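Local coordinates for divalent-cation tolerance protein CutA (Thermotoga maritima, PDB 1VHF) that probably takes part in resistance to heavy metals and may bind copper, as a homotrimeric member of the CutA family, at residues Arg21-Lys26 and Tyr68-Lys73. Sequence-based numbering, arbitrary orientation.
Sequences RKLLEK and YEELRK
Leu23 and Glu70 mark the closest backbone approach, their CA atoms 7.8 Å apart, where the last turn of helix 13-25 passes helix 64-74; no hydrogen bond joins the two segments, which meet through side chains alone. Glu70 takes the middle of the contact. With its CG placed anti to the backbone N (chi1 -170°), the side chain starts out toward the other helix and then bends at chi2, which leaves the methylene part against Leu23 and the carboxylate beside Lys26. The side chains of Leu23 and Glu70 run antiparallel as they pass, and the leucine methyl CD2 lies against the Glu70 methylenes, 3.8 Å from CG.

Lys26, just beyond the helical residues of its segment, comes across the end of Glu70, nearly perpendicular to it. It is nearly extended as far as CE and turns only at the last torsion (chi4 -83°). Lys26 NZ consequently stands 3.4 Å from Glu70 OE2 in a salt bridge, while Lys26 CE is closer still to that oxygen, at 3.1 Å. The lysine thus passes the carboxylate with its terminal methylene foremost, and the pairing is one of charge without a hydrogen bond.

Deeper in, toward the sheet, the contact becomes apolar: the other methyl of Leu23, CD1, faces Leu71 CD1 at 4.4 Å, a loose meeting of two buried leucines. Leu23 also touches Leu67 and Ile29, and Leu71 rests on Ser8, Phe10 and Ile82 of the sheet. An ionic pair at the partly exposed edge above a buried leucine pair joins the two helices packed on the antiparallel sheet, in strand order 2-3-1-4, of the ferredoxin-like fold that CutA shares with GlnB-type proteins.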
ATOM      1  N   ARG A  21       2.497   8.640  -4.455  1.00  9.23           N
ATOM      2  CA  ARG A  21       2.653  10.109  -4.361  1.00  9.68           C
ATOM      3  C   ARG A  21       1.365  10.763  -3.919  1.00 10.30           C
ATOM      4  O   ARG A  21       1.433  11.683  -3.067  1.00 11.44           O
ATOM      5  CB  ARG A  21       3.070  10.615  -5.758  1.00 12.25           C
ATOM      6  CG  ARG A  21       3.199  12.143  -5.767  1.00 19.19           C
ATOM      7  CD  ARG A  21       3.478  12.665  -7.164  1.00 23.38           C
ATOM      8  NE  ARG A  21       4.205  13.910  -7.164  1.00 33.89           N
ATOM      9  CZ  ARG A  21       5.408  14.181  -6.680  1.00 34.31           C
ATOM     10  NH1 ARG A  21       6.152  13.269  -6.088  1.00 39.24           N
ATOM     11  NH2 ARG A  21       5.870  15.418  -6.805  1.00 38.78           N
ATOM     12  N   LYS A  22       0.186  10.365  -4.408  1.00 10.54           N
ATOM     13  CA  LYS A  22      -1.070  10.979  -3.998  1.00 10.77           C
ATOM     14  C   LYS A  22      -1.330  10.775  -2.518  1.00 10.52           C
ATOM     15  O   LYS A  22      -1.829  11.677  -1.824  1.00 11.28           O
ATOM     16  CB  LYS A  22      -2.248  10.431  -4.826  1.00 11.51           C
ATOM     17  CG  LYS A  22      -2.274  11.114  -6.206  1.00 15.19           C
ATOM     18  CD  LYS A  22      -3.420  10.624  -7.053  1.00 22.29           C
ATOM     19  CE  LYS A  22      -3.287  11.146  -8.501  1.00 26.06           C
ATOM     20  NZ  LYS A  22      -3.301  12.635  -8.514  1.00 33.70           N
ATOM     21  N   LEU A  23      -1.023   9.584  -2.004  1.00  9.56           N
ATOM     22  CA  LEU A  23      -1.217   9.313  -0.585  1.00  9.32           C
ATOM     23  C   LEU A  23      -0.267  10.153   0.252  1.00 10.14           C
ATOM     24  O   LEU A  23      -0.671  10.606   1.334  1.00 10.26           O
ATOM     25  CB  LEU A  23      -1.052   7.811  -0.295  1.00  8.68           C
ATOM     26  CG  LEU A  23      -2.075   6.925  -0.989  1.00  8.74           C
ATOM     27  CD1 LEU A  23      -1.707   5.454  -0.849  1.00 10.93           C
ATOM     28  CD2 LEU A  23      -3.488   7.215  -0.477  1.00 12.93           C
ATOM     29  N   LEU A  24       0.964  10.383  -0.241  1.00  8.32           N
ATOM     30  CA  LEU A  24       1.870  11.289   0.486  1.00  8.73           C
ATOM     31  C   LEU A  24       1.372  12.740   0.415  1.00 10.68           C
ATOM     32  O   LEU A  24       1.451  13.438   1.435  1.00 11.39           O
ATOM     33  CB  LEU A  24       3.261  11.203  -0.161  1.00  9.68           C
ATOM     34  CG  LEU A  24       4.082   9.940   0.173  1.00  9.14           C
ATOM     35  CD1 LEU A  24       5.227   9.807  -0.809  1.00 10.11           C
ATOM     36  CD2 LEU A  24       4.572  10.033   1.621  1.00 10.82           C
ATOM     37  N   GLU A  25       0.796  13.147  -0.708  1.00 10.93           N
ATOM     38  CA  GLU A  25       0.293  14.538  -0.855  1.00 13.37           C
ATOM     39  C   GLU A  25      -0.807  14.774   0.170  1.00 15.22           C
ATOM     40  O   GLU A  25      -0.946  15.872   0.762  1.00 16.64           O
ATOM     41  CB  GLU A  25      -0.273  14.683  -2.271  1.00 14.95           C
ATOM     42  CG  GLU A  25       0.779  14.902  -3.350  1.00 21.53           C
ATOM     43  CD  GLU A  25       0.249  14.742  -4.758  1.00 26.83           C
ATOM     44  OE1 GLU A  25      -0.980  14.669  -4.961  1.00 31.17           O
ATOM     45  OE2 GLU A  25       1.066  14.688  -5.720  1.00 31.23           O
ATOM     46  N   LYS A  26      -1.624  13.764   0.419  1.00 12.04           N
ATOM     47  CA  LYS A  26      -2.727  13.829   1.358  1.00 12.72           C
ATOM     48  C   LYS A  26      -2.306  13.595   2.783  1.00 12.62           C
ATOM     49  O   LYS A  26      -3.092  13.694   3.721  1.00 16.20           O
ATOM     50  CB  LYS A  26      -3.842  12.854   0.947  1.00 14.99           C
ATOM     51  CG  LYS A  26      -4.464  13.197  -0.413  1.00 18.59           C
ATOM     52  CD  LYS A  26      -5.313  12.040  -0.924  1.00 22.93           C
ATOM     53  CE  LYS A  26      -5.904  12.284  -2.300  1.00 26.50           C
ATOM     54  NZ  LYS A  26      -7.163  13.087  -2.200  1.00 28.13           N
ATOM     55  N   TYR A  68      -7.385   3.065   3.821  1.00 11.40           N
ATOM     56  CA  TYR A  68      -8.149   2.081   3.056  1.00 10.34           C
ATOM     57  C   TYR A  68      -9.135   2.732   2.096  1.00 12.76           C
ATOM     58  O   TYR A  68      -9.266   2.322   0.940  1.00 13.01           O
ATOM     59  CB  TYR A  68      -8.885   1.078   3.942  1.00 10.80           C
ATOM     60  CG  TYR A  68      -8.123  -0.165   4.335  1.00 10.14           C
ATOM     61  CD1 TYR A  68      -6.905  -0.132   5.005  1.00 10.83           C
ATOM     62  CD2 TYR A  68      -8.701  -1.397   4.058  1.00 12.40           C
ATOM     63  CE1 TYR A  68      -6.286  -1.309   5.367  1.00 11.68           C
ATOM     64  CE2 TYR A  68      -8.090  -2.593   4.435  1.00 13.05           C
ATOM     65  CZ  TYR A  68      -6.880  -2.512   5.103  1.00 12.00           C
ATOM     66  OH  TYR A  68      -6.250  -3.695   5.445  1.00 12.22           O
ATOM     67  N   GLU A  69      -9.834   3.770   2.595  1.00 12.39           N
ATOM     68  CA  GLU A  69     -10.842   4.437   1.768  1.00 14.68           C
ATOM     69  C   GLU A  69     -10.235   5.117   0.570  1.00 13.27           C
ATOM     70  O   GLU A  69     -10.661   4.901  -0.583  1.00 13.31           O
ATOM     71  CB  GLU A  69     -11.586   5.470   2.649  1.00 18.59           C
ATOM     72  CG  GLU A  69     -12.362   4.862   3.805  1.00 27.81           C
ATOM     73  CD  GLU A  69     -13.173   5.881   4.581  1.00 33.83           C
ATOM     74  OE1 GLU A  69     -12.644   6.505   5.525  1.00 36.30           O
ATOM     75  OE2 GLU A  69     -14.364   6.075   4.252  1.00 38.46           O
ATOM     76  N   GLU A  70      -9.147   5.856   0.745  1.00 13.13           N
ATOM     77  CA  GLU A  70      -8.511   6.547  -0.359  1.00 12.77           C
ATOM     78  C   GLU A  70      -7.892   5.574  -1.334  1.00 11.27           C
ATOM     79  O   GLU A  70      -7.932   5.757  -2.554  1.00 12.77           O
ATOM     80  CB  GLU A  70      -7.506   7.611   0.088  1.00 16.36           C
ATOM     81  CG  GLU A  70      -7.008   8.503  -1.015  1.00 18.14           C
ATOM     82  CD  GLU A  70      -7.999   9.346  -1.783  1.00 21.82           C
ATOM     83  OE1 GLU A  70      -9.114   9.602  -1.297  1.00 20.17           O
ATOM     84  OE2 GLU A  70      -7.662   9.800  -2.908  1.00 21.16           O
ATOM     85  N   LEU A  71      -7.138   4.579  -0.796  1.00 10.84           N
ATOM     86  CA  LEU A  71      -6.516   3.603  -1.696  1.00 11.16           C
ATOM     87  C   LEU A  71      -7.555   2.853  -2.505  1.00 12.14           C
ATOM     88  O   LEU A  71      -7.321   2.703  -3.720  1.00 12.68           O
ATOM     89  CB  LEU A  71      -5.662   2.680  -0.807  1.00 11.64           C
ATOM     90  CG  LEU A  71      -4.937   1.561  -1.558  1.00 13.54           C
ATOM     91  CD1 LEU A  71      -4.015   2.105  -2.638  1.00 12.18           C
ATOM     92  CD2 LEU A  71      -4.136   0.721  -0.572  1.00 14.85           C
ATOM     93  N   ARG A  72      -8.693   2.471  -1.940  1.00 10.96           N
ATOM     94  CA  ARG A  72      -9.737   1.771  -2.712  1.00 13.14           C
ATOM     95  C   ARG A  72     -10.250   2.697  -3.825  1.00 13.15           C
ATOM     96  O   ARG A  72     -10.401   2.299  -4.984  1.00 13.05           O
ATOM     97  CB  ARG A  72     -10.915   1.407  -1.816  1.00 15.90           C
ATOM     98  CG  ARG A  72     -12.091   0.765  -2.615  1.00 18.86           C
ATOM     99  CD  ARG A  72     -11.724  -0.680  -2.827  1.00 22.65           C
ATOM    100  NE  ARG A  72     -12.613  -1.521  -3.571  1.00 23.55           N
ATOM    101  CZ  ARG A  72     -13.784  -2.035  -3.262  1.00 24.90           C
ATOM    102  NH1 ARG A  72     -14.360  -1.780  -2.087  1.00 24.29           N
ATOM    103  NH2 ARG A  72     -14.356  -2.912  -4.092  1.00 21.73           N
ATOM    104  N   LYS A  73     -10.414   3.977  -3.499  1.00 11.38           N
ATOM    105  CA  LYS A  73     -10.909   4.949  -4.463  1.00 13.33           C
ATOM    106  C   LYS A  73      -9.963   5.349  -5.538  1.00 12.86           C
ATOM    107  O   LYS A  73     -10.397   5.848  -6.613  1.00 14.58           O
ATOM    108  CB  LYS A  73     -11.473   6.174  -3.696  1.00 14.88           C
ATOM    109  CG  LYS A  73     -12.827   5.775  -3.105  1.00 17.65           C
ATOM    110  CD  LYS A  73     -13.427   6.860  -2.210  1.00 21.00           C
ATOM    111  CE  LYS A  73     -14.690   6.301  -1.586  1.00 23.51           C
ATOM    112  NZ  LYS A  73     -15.354   7.175  -0.590  1.00 23.53           N
TER